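Local coordinates for protein ATP-dependent DNA helicase RecQ (Porphyromonas gingivalis, PDB 3IUO) that probably couples ATP hydrolysis to unwinding of duplex DNA in the 3'-5' direction, the crystallised piece being its C-terminal domain, at residues 49-54 and 108-113; 55-60 and 112-117; 61-66 and 116-121. All blocks are in the same frame, centred on the assembly; numbering follows the deposited sequence.

Contact 1: 49-54 and 108-113; sequences LLSEVE and EIRLVR
Arg110 reaches across from helix 106-121 and lays its guanidinium against Leu50 while gripping Glu54 side-on. Arg110 NE gives a nearly straight bond to Glu54 OE2 (2.9 Å), and Arg110 NH2 reaches Glu54 OE1 at 3.0 Å, so each carboxylate oxygen takes one N-H. The carboxylate is twisted 42° out of the guanidinium plane: the donor to OE2 comes from the syn side, whereas OE1 is met from above the carboxylate plane. The bend in the arginine at chi3 (77°) turns the head group in across helix 46-58, where Arg110 NH2 also bonds Ser51 OG at 3.0 Å; that hydroxyl is also bonded to Pro47 O one turn back. Over one face of the guanidinium sits Leu50, its CB centred above the plane and 3.5 Å from Arg110 NH2. Beyond the CB, Leu50 CD2 meets Leu111 CD2 at 3.5 Å, the two side chains crossing at about a right angle. The two six-residue segments run in nearly the same direction, their axes 10.7 Å apart at closest approach. A water donates to Glu54 OE2 and Arg110 O and accepts from Arg113 NH1, whose guanidinium is engaged mainly by Asp91. Three bonds around its edge and a leucine over one face fix the rotation of the Arg110 head group, and the paired charges would offset each other in this largely buried interface between the helix-turn-helix region and the C-terminal helix.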
loop_
_atom_site.group_PDB
_atom_site.type_symbol
_atom_site.label_atom_id
_atom_site.label_comp_id
_atom_site.label_asym_id
_atom_site.label_seq_id
_atom_site.Cartn_x
_atom_site.Cartn_y
_atom_site.Cartn_z
ATOM N N LEU B 49 -2.985 -13.664 -13.395
ATOM C CA LEU B 49 -3.452 -12.511 -14.185
ATOM C C LEU B 49 -3.583 -11.264 -13.300
ATOM O O LEU B 49 -3.135 -10.176 -13.676
ATOM C CB LEU B 49 -4.762 -12.828 -14.915
ATOM C CG LEU B 49 -5.293 -11.624 -15.702
ATOM C CD1 LEU B 49 -4.299 -11.114 -16.753
ATOM C CD2 LEU B 49 -6.599 -11.980 -16.300
ATOM N N LEU B 50 -4.183 -11.431 -12.121
ATOM C CA LEU B 50 -4.311 -10.331 -11.183
ATOM C C LEU B 50 -2.963 -9.701 -10.882
ATOM O O LEU B 50 -2.864 -8.465 -10.811
ATOM C CB LEU B 50 -5.014 -10.760 -9.887
ATOM C CG LEU B 50 -6.506 -11.115 -9.991
ATOM C CD1 LEU B 50 -6.997 -11.700 -8.672
ATOM C CD2 LEU B 50 -7.357 -9.925 -10.396
ATOM N N SER B 51 -1.935 -10.543 -10.711
ATOM C CA SER B 51 -0.596 -10.018 -10.436
ATOM C C SER B 51 -0.076 -9.165 -11.586
ATOM O O SER B 51 0.534 -8.124 -11.362
ATOM C CB SER B 51 0.365 -11.128 -10.095
ATOM O OG SER B 51 -0.022 -11.758 -8.887
ATOM N N GLU B 52 -0.320 -9.606 -12.816
ATOM C CA GLU B 52 0.096 -8.803 -13.977
ATOM C C GLU B 52 -0.670 -7.485 -14.094
ATOM O O GLU B 52 -0.077 -6.437 -14.377
ATOM C CB GLU B 52 -0.086 -9.583 -15.276
ATOM C CG GLU B 52 0.687 -10.887 -15.324
ATOM C CD GLU B 52 2.194 -10.717 -15.425
ATOM O OE1 GLU B 52 2.670 -9.617 -15.776
ATOM O OE2 GLU B 52 2.912 -11.714 -15.185
ATOM N N VAL B 53 -1.972 -7.529 -13.843
ATOM C CA VAL B 53 -2.805 -6.299 -13.886
ATOM C C VAL B 53 -2.346 -5.345 -12.757
ATOM O O VAL B 53 -2.253 -4.146 -12.963
ATOM C CB VAL B 53 -4.291 -6.640 -13.777
ATOM C CG1 VAL B 53 -5.109 -5.375 -13.623
ATOM C CG2 VAL B 53 -4.733 -7.441 -15.000
ATOM N N GLU B 54 -2.013 -5.877 -11.573
ATOM C CA GLU B 54 -1.446 -5.032 -10.529
ATOM C C GLU B 54 -0.137 -4.328 -10.962
ATOM O O GLU B 54 0.028 -3.120 -10.777
ATOM C CB GLU B 54 -1.223 -5.833 -9.243
ATOM C CG GLU B 54 -2.558 -6.199 -8.601
ATOM C CD GLU B 54 -2.510 -7.357 -7.582
ATOM O OE1 GLU B 54 -1.498 -8.081 -7.467
ATOM O OE2 GLU B 54 -3.531 -7.576 -6.910
ATOM N N GLU B 108 -11.808 -10.937 -4.694
ATOM C CA GLU B 108 -12.724 -9.790 -4.730
ATOM C C GLU B 108 -12.003 -8.514 -4.328
ATOM O O GLU B 108 -12.148 -7.482 -4.988
ATOM C CB GLU B 108 -13.892 -10.004 -3.788
ATOM C CG GLU B 108 -14.939 -10.944 -4.302
ATOM C CD GLU B 108 -16.014 -11.187 -3.253
ATOM O OE1 GLU B 108 -15.693 -11.723 -2.155
ATOM O OE2 GLU B 108 -17.181 -10.836 -3.520
ATOM N N ILE B 109 -11.208 -8.615 -3.263
ATOM C CA ILE B 109 -10.504 -7.476 -2.695
ATOM C C ILE B 109 -9.441 -6.993 -3.671
ATOM O O ILE B 109 -9.323 -5.774 -3.892
ATOM C CB ILE B 109 -9.886 -7.807 -1.319
ATOM C CG1 ILE B 109 -10.996 -8.024 -0.285
ATOM C CG2 ILE B 109 -8.963 -6.668 -0.881
ATOM C CD1 ILE B 109 -10.496 -8.639 1.014
ATOM N N ARG B 110 -8.691 -7.928 -4.267
ATOM C CA ARG B 110 -7.707 -7.549 -5.281
ATOM C C ARG B 110 -8.322 -6.819 -6.484
ATOM O O ARG B 110 -7.756 -5.826 -6.961
ATOM C CB ARG B 110 -6.886 -8.745 -5.763
ATOM C CG ARG B 110 -5.975 -9.248 -4.679
ATOM C CD ARG B 110 -5.288 -10.528 -5.106
ATOM N NE ARG B 110 -4.193 -10.263 -6.044
ATOM C CZ ARG B 110 -3.482 -11.206 -6.645
ATOM N NH1 ARG B 110 -3.776 -12.490 -6.469
ATOM N NH2 ARG B 110 -2.473 -10.881 -7.436
ATOM N N LEU B 111 -9.465 -7.304 -6.993
ATOM C CA LEU B 111 -10.145 -6.654 -8.110
ATOM C C LEU B 111 -10.547 -5.222 -7.781
ATOM O O LEU B 111 -10.350 -4.308 -8.593
ATOM C CB LEU B 111 -11.382 -7.464 -8.531
ATOM C CG LEU B 111 -11.042 -8.710 -9.364
ATOM C CD1 LEU B 111 -12.291 -9.615 -9.535
ATOM C CD2 LEU B 111 -10.490 -8.362 -10.773
ATOM N N VAL B 112 -11.157 -5.020 -6.620
ATOM C CA VAL B 112 -11.646 -3.693 -6.298
ATOM C C VAL B 112 -10.457 -2.777 -6.041
ATOM O O VAL B 112 -10.542 -1.597 -6.374
ATOM C CB VAL B 112 -12.628 -3.690 -5.114
ATOM C CG1 VAL B 112 -13.128 -2.272 -4.797
ATOM C CG2 VAL B 112 -13.803 -4.569 -5.468
ATOM N N ARG B 113 -9.387 -3.325 -5.460
ATOM C CA ARG B 113 -8.175 -2.544 -5.188
ATOM C C ARG B 113 -7.563 -2.055 -6.524
ATOM O O ARG B 113 -7.117 -0.916 -6.606
ATOM C CB ARG B 113 -7.196 -3.414 -4.405
ATOM C CG ARG B 113 -5.867 -2.732 -4.066
ATOM C CD ARG B 113 -5.008 -3.595 -3.179
ATOM N NE ARG B 113 -3.697 -2.960 -2.942
ATOM C CZ ARG B 113 -2.641 -3.156 -3.714
ATOM N NH1 ARG B 113 -2.735 -3.947 -4.782
ATOM N NH2 ARG B 113 -1.508 -2.530 -3.438
HETATM O O HOH W 1 -4.987 -5.540 -6.044
#

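Contact 2: 55-60 and 112-117; sequences TIVYSG and VRIKFL
With CG anti to the carbonyl carbon (chi1 -61°), Tyr58 carries its ring off the last turn of helix 46-58 to meet Arg113, whose chain runs straight out from CG to NE before turning at chi4 (-90°). This is the end of the helix-helix packing between the RecQ-1-like helix-turn-helix region and the C-terminal helix, and helix 46-58 finishes in a Schellman motif at Gly60, whose positive phi goes with the bond from its N to Val57 O. Arg113 NH1 donates to Tyr58 OH at 2.9 Å with the hydroxyl in the guanidinium plane, while ring and guanidinium stand 80° apart. A salt bridge to Asp91 engages the other terminal nitrogen of Arg113. Leu117 sits in the corner the two flat groups form: its CD1 lies over the centre of one guanidinium face, 3.7 Å above the plane, and touches the ring edge at Tyr58 CE1 (3.9 Å). On the apolar side Val57 divides its branches, CG1 against Leu117 CB and CG2 against Ile114 CG2. Thr89 and Thr90 of the second subunit pack on this end of the interface. A water lies 2.9 Å from Tyr58 OH and accepts a weak bond from Arg113 NH2.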
loop_
_atom_site.group_PDB
_atom_site.type_symbol
_atom_site.label_atom_id
_atom_site.label_comp_id
_atom_site.label_asym_id
_atom_site.label_seq_id
_atom_site.Cartn_x
_atom_site.Cartn_y
_atom_site.Cartn_z
ATOM N N THR B 55 0.777 -5.093 -11.554
ATOM C CA THR B 55 2.027 -4.537 -12.078
ATOM C C THR B 55 1.742 -3.370 -13.055
ATOM O O THR B 55 2.339 -2.262 -12.952
ATOM C CB THR B 55 2.842 -5.648 -12.728
ATOM O OG1 THR B 55 3.244 -6.595 -11.717
ATOM C CG2 THR B 55 4.067 -5.064 -13.395
ATOM N N ILE B 56 0.793 -3.607 -13.951
ATOM C CA ILE B 56 0.370 -2.579 -14.916
ATOM C C ILE B 56 -0.139 -1.313 -14.207
ATOM O O ILE B 56 0.251 -0.180 -14.529
ATOM C CB ILE B 56 -0.714 -3.160 -15.849
ATOM C CG1 ILE B 56 -0.071 -4.155 -16.805
ATOM C CG2 ILE B 56 -1.481 -2.044 -16.631
ATOM C CD1 ILE B 56 -1.111 -5.087 -17.465
ATOM N N VAL B 57 -1.018 -1.510 -13.235
ATOM C CA VAL B 57 -1.595 -0.374 -12.509
ATOM C C VAL B 57 -0.507 0.359 -11.704
ATOM O O VAL B 57 -0.463 1.605 -11.697
ATOM C CB VAL B 57 -2.708 -0.879 -11.611
ATOM C CG1 VAL B 57 -3.160 0.218 -10.601
ATOM C CG2 VAL B 57 -3.871 -1.307 -12.471
ATOM N N TYR B 58 0.401 -0.394 -11.058
ATOM C CA TYR B 58 1.468 0.280 -10.325
ATOM C C TYR B 58 2.340 1.150 -11.210
ATOM O O TYR B 58 2.895 2.132 -10.743
ATOM C CB TYR B 58 2.366 -0.733 -9.608
ATOM C CG TYR B 58 1.698 -1.615 -8.569
ATOM C CD1 TYR B 58 0.443 -1.290 -8.001
ATOM C CD2 TYR B 58 2.304 -2.806 -8.183
ATOM C CE1 TYR B 58 -0.158 -2.133 -7.037
ATOM C CE2 TYR B 58 1.714 -3.655 -7.235
ATOM C CZ TYR B 58 0.480 -3.308 -6.679
ATOM O OH TYR B 58 -0.045 -4.158 -5.748
ATOM N N SER B 59 2.484 0.764 -12.484
ATOM C CA SER B 59 3.297 1.499 -13.452
ATOM C C SER B 59 2.658 2.801 -13.955
ATOM O O SER B 59 3.326 3.620 -14.612
ATOM C CB SER B 59 3.676 0.589 -14.610
ATOM O OG SER B 59 2.643 0.586 -15.587
ATOM N N GLY B 60 1.388 2.996 -13.612
ATOM C CA GLY B 60 0.700 4.225 -13.982
ATOM C C GLY B 60 -0.380 4.133 -15.036
ATOM O O GLY B 60 -0.986 5.162 -15.373
ATOM N N VAL B 112 -11.157 -5.020 -6.620
ATOM C CA VAL B 112 -11.646 -3.693 -6.298
ATOM C C VAL B 112 -10.457 -2.777 -6.041
ATOM O O VAL B 112 -10.542 -1.597 -6.374
ATOM C CB VAL B 112 -12.628 -3.690 -5.114
ATOM C CG1 VAL B 112 -13.128 -2.272 -4.797
ATOM C CG2 VAL B 112 -13.803 -4.569 -5.468
ATOM N N ARG B 113 -9.387 -3.325 -5.460
ATOM C CA ARG B 113 -8.175 -2.544 -5.188
ATOM C C ARG B 113 -7.563 -2.055 -6.524
ATOM O O ARG B 113 -7.117 -0.916 -6.606
ATOM C CB ARG B 113 -7.196 -3.414 -4.405
ATOM C CG ARG B 113 -5.867 -2.732 -4.066
ATOM C CD ARG B 113 -5.008 -3.595 -3.179
ATOM N NE ARG B 113 -3.697 -2.960 -2.942
ATOM C CZ ARG B 113 -2.641 -3.156 -3.714
ATOM N NH1 ARG B 113 -2.735 -3.947 -4.782
ATOM N NH2 ARG B 113 -1.508 -2.530 -3.438
ATOM N N ILE B 114 -7.555 -2.905 -7.546
ATOM C CA ILE B 114 -7.110 -2.471 -8.908
ATOM C C ILE B 114 -7.927 -1.293 -9.389
ATOM O O ILE B 114 -7.379 -0.277 -9.841
ATOM C CB ILE B 114 -7.150 -3.644 -9.915
ATOM C CG1 ILE B 114 -6.011 -4.628 -9.584
ATOM C CG2 ILE B 114 -7.112 -3.169 -11.373
ATOM C CD1 ILE B 114 -6.283 -6.033 -10.099
ATOM N N LYS B 115 -9.254 -1.414 -9.289
ATOM C CA LYS B 115 -10.167 -0.350 -9.712
ATOM C C LYS B 115 -9.839 0.956 -8.951
ATOM O O LYS B 115 -9.697 2.039 -9.542
ATOM C CB LYS B 115 -11.590 -0.801 -9.416
ATOM C CG LYS B 115 -12.625 0.308 -9.599
ATOM C CD LYS B 115 -13.993 -0.240 -9.294
ATOM C CE LYS B 115 -15.009 0.873 -9.046
ATOM N NZ LYS B 115 -15.285 1.662 -10.298
ATOM N N PHE B 116 -9.723 0.842 -7.644
ATOM C CA PHE B 116 -9.485 2.005 -6.823
ATOM C C PHE B 116 -8.139 2.674 -7.122
ATOM O O PHE B 116 -8.074 3.905 -7.260
ATOM C CB PHE B 116 -9.555 1.606 -5.340
ATOM C CG PHE B 116 -9.195 2.711 -4.391
ATOM C CD1 PHE B 116 -10.124 3.678 -4.026
ATOM C CD2 PHE B 116 -7.921 2.760 -3.876
ATOM C CE1 PHE B 116 -9.787 4.691 -3.136
ATOM C CE2 PHE B 116 -7.565 3.779 -2.987
ATOM C CZ PHE B 116 -8.502 4.739 -2.634
ATOM N N LEU B 117 -7.057 1.881 -7.140
ATOM C CA LEU B 117 -5.721 2.480 -7.400
ATOM C C LEU B 117 -5.645 3.149 -8.748
ATOM O O LEU B 117 -5.058 4.256 -8.865
ATOM C CB LEU B 117 -4.627 1.425 -7.306
ATOM C CG LEU B 117 -4.405 0.847 -5.913
ATOM C CD1 LEU B 117 -3.374 -0.280 -6.003
ATOM C CD2 LEU B 117 -4.002 1.909 -4.856
HETATM O O HOH W 2 1.248 -3.108 -3.333
#

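Contact 3: 61-66 and 116-121; sequences TRINID and FLSEMA
A serine hydroxyl of helix 106-121 is set against the backbone of an irregular segment: Ser118 OG lies 2.9 Å from Ile63 O and 3.1 Å from Ile63 N. Its position follows from chi1 of -179°, which swings OG anti to the serine's own N and beside its carbonyl carbon. The main chains come close here, the CA atoms of Arg62 and Ser118 being 5.2 Å apart. Arg62 then passes over the serine with its chain extended from CG to NE, and its CG rests 3.7 Å from Ser118 OG. At the end of that reach Arg62 NH1 donates to Glu119 O (2.9 Å, N-H...O 144°), a bent bond in which the donor stands above the carbonyl plane instead of on a lone pair. The same nitrogen bonds to Asn122 O, so the arginine gathers backbone carbonyls at the C-terminal end of the helix, where the helix dipole would be expected to welcome a positive charge. Segment 61-66 links helix 46-58 to helix 66-72 and belongs to the RecQ-1-like helix-turn-helix region; it enters the second helix through an Asx turn, Asn64 OD1 accepting from Asp66 N at 2.9 Å, with Ile65 at the N-cap. Past this turn the carboxylates of Asp66 and Glu119 approach from opposite directions, their planes 74° apart and Asp66 OD1 4.2 Å from Glu119 OE2. Lys115 NZ forms salt bridges with both of these oxygens, which would offset the repulsion between the like charges. On the inner side, the CD1 end of Ile63 packs on Val53 and Val57 of helix 46-58 and on Ile114.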
loop_
_atom_site.group_PDB
_atom_site.type_symbol
_atom_site.label_atom_id
_atom_site.label_comp_id
_atom_site.label_asym_id
_atom_site.label_seq_id
_atom_site.Cartn_x
_atom_site.Cartn_y
_atom_site.Cartn_z
ATOM N N THR B 61 -0.621 2.950 -15.581
ATOM C CA THR B 61 -1.621 2.807 -16.658
ATOM C C THR B 61 -3.019 2.861 -16.076
ATOM O O THR B 61 -3.337 2.102 -15.163
ATOM C CB THR B 61 -1.412 1.470 -17.418
ATOM O OG1 THR B 61 -0.067 1.451 -17.933
ATOM C CG2 THR B 61 -2.388 1.305 -18.574
ATOM N N ARG B 62 -3.825 3.784 -16.583
ATOM C CA ARG B 62 -5.207 3.922 -16.133
ATOM C C ARG B 62 -6.098 2.920 -16.839
ATOM O O ARG B 62 -6.670 3.201 -17.880
ATOM C CB ARG B 62 -5.709 5.370 -16.345
ATOM C CG ARG B 62 -7.034 5.636 -15.623
ATOM C CD ARG B 62 -7.471 7.107 -15.826
ATOM N NE ARG B 62 -8.732 7.366 -15.102
ATOM C CZ ARG B 62 -8.818 7.837 -13.855
ATOM N NH1 ARG B 62 -7.733 8.148 -13.129
ATOM N NH2 ARG B 62 -10.049 7.995 -13.334
ATOM N N ILE B 63 -6.251 1.759 -16.256
ATOM C CA ILE B 63 -7.143 0.760 -16.849
ATOM C C ILE B 63 -8.513 0.821 -16.203
ATOM O O ILE B 63 -8.646 1.166 -14.994
ATOM C CB ILE B 63 -6.585 -0.648 -16.702
ATOM C CG1 ILE B 63 -6.344 -0.970 -15.226
ATOM C CG2 ILE B 63 -5.280 -0.801 -17.507
ATOM C CD1 ILE B 63 -6.137 -2.463 -14.989
ATOM N N ASN B 64 -9.520 0.432 -16.979
ATOM C CA ASN B 64 -10.834 0.341 -16.434
ATOM C C ASN B 64 -11.392 -1.057 -16.541
ATOM O O ASN B 64 -11.615 -1.555 -17.633
ATOM C CB ASN B 64 -11.782 1.353 -17.075
ATOM C CG ASN B 64 -13.020 1.530 -16.221
ATOM O OD1 ASN B 64 -13.830 0.625 -16.109
ATOM N ND2 ASN B 64 -13.113 2.667 -15.529
ATOM N N ILE B 65 -11.623 -1.683 -15.386
ATOM C CA ILE B 65 -12.192 -3.042 -15.359
ATOM C C ILE B 65 -13.632 -3.108 -14.814
ATOM O O ILE B 65 -14.075 -4.165 -14.355
ATOM C CB ILE B 65 -11.257 -4.040 -14.591
ATOM C CG1 ILE B 65 -11.029 -3.595 -13.150
ATOM C CG2 ILE B 65 -9.901 -4.150 -15.315
ATOM C CD1 ILE B 65 -10.561 -4.728 -12.219
ATOM N N ASP B 66 -14.332 -1.974 -14.816
ATOM C CA ASP B 66 -15.726 -1.926 -14.331
ATOM C C ASP B 66 -16.614 -2.909 -15.065
ATOM O O ASP B 66 -17.470 -3.538 -14.438
ATOM C CB ASP B 66 -16.349 -0.536 -14.493
ATOM C CG ASP B 66 -15.724 0.507 -13.594
ATOM O OD1 ASP B 66 -14.931 0.146 -12.695
ATOM O OD2 ASP B 66 -16.033 1.706 -13.800
ATOM N N PHE B 116 -9.723 0.842 -7.644
ATOM C CA PHE B 116 -9.485 2.005 -6.823
ATOM C C PHE B 116 -8.139 2.674 -7.122
ATOM O O PHE B 116 -8.074 3.905 -7.260
ATOM C CB PHE B 116 -9.555 1.606 -5.340
ATOM C CG PHE B 116 -9.195 2.711 -4.391
ATOM C CD1 PHE B 116 -10.124 3.678 -4.026
ATOM C CD2 PHE B 116 -7.921 2.760 -3.876
ATOM C CE1 PHE B 116 -9.787 4.691 -3.136
ATOM C CE2 PHE B 116 -7.565 3.779 -2.987
ATOM C CZ PHE B 116 -8.502 4.739 -2.634
ATOM N N LEU B 117 -7.057 1.881 -7.140
ATOM C CA LEU B 117 -5.721 2.480 -7.400
ATOM C C LEU B 117 -5.645 3.149 -8.748
ATOM O O LEU B 117 -5.058 4.256 -8.865
ATOM C CB LEU B 117 -4.627 1.425 -7.306
ATOM C CG LEU B 117 -4.405 0.847 -5.913
ATOM C CD1 LEU B 117 -3.374 -0.280 -6.003
ATOM C CD2 LEU B 117 -4.002 1.909 -4.856
ATOM N N SER B 118 -6.213 2.492 -9.750
ATOM C CA SER B 118 -6.208 3.082 -11.108
ATOM C C SER B 118 -6.970 4.412 -11.112
ATOM O O SER B 118 -6.485 5.443 -11.611
ATOM C CB SER B 118 -6.833 2.129 -12.115
ATOM O OG SER B 118 -6.801 2.709 -13.395
ATOM N N GLU B 119 -8.143 4.417 -10.517
ATOM C CA GLU B 119 -8.947 5.652 -10.550
ATOM C C GLU B 119 -8.282 6.822 -9.829
ATOM O O GLU B 119 -8.282 7.973 -10.311
ATOM C CB GLU B 119 -10.301 5.378 -9.929
ATOM C CG GLU B 119 -11.198 4.667 -10.890
ATOM C CD GLU B 119 -12.637 4.497 -10.411
ATOM O OE1 GLU B 119 -13.078 5.250 -9.494
ATOM O OE2 GLU B 119 -13.330 3.624 -11.018
HETATM N N MSE B 120 -7.730 6.542 -8.653
HETATM C CA MSE B 120 -7.237 7.622 -7.801
HETATM C C MSE B 120 -5.873 8.138 -8.181
HETATM O O MSE B 120 -5.470 9.226 -7.748
HETATM C CB MSE B 120 -7.247 7.184 -6.323
HETATM C CG MSE B 120 -8.628 6.757 -5.867
HETATM SE SE MSE B 120 -10.029 8.107 -6.156
HETATM C CE MSE B 120 -11.540 6.849 -6.310
ATOM N N ALA B 121 -5.115 7.355 -8.939
ATOM C CA ALA B 121 -3.733 7.733 -9.231
ATOM C C ALA B 121 -3.333 7.832 -10.697
ATOM O O ALA B 121 -2.390 8.566 -11.020
ATOM C CB ALA B 121 -2.712 6.801 -8.465
#

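How the contacts relate
The three contacts follow one another down helix 106-121, which contributes the second segment to each, while the first segments run consecutively from 49 to 66: contacts 1 and 2 on helix 46-58, contact 3 on the connection to helix 66-72. Neighbouring centres lie about 8 Å (contacts 1 and 2) and 6 Å (contacts 2 and 3) apart, and contacts 1 and 3 about 11 Å. Ile114 of contact 2 joins it to contact 1, touching Val53 and Glu54. The last helix thus returns, after some fifty mostly helical residues, to pack on the helix-turn-helix region, and the second subunit packs mainly on contacts 2 and 3, reaching contact 1 through the shared Arg113.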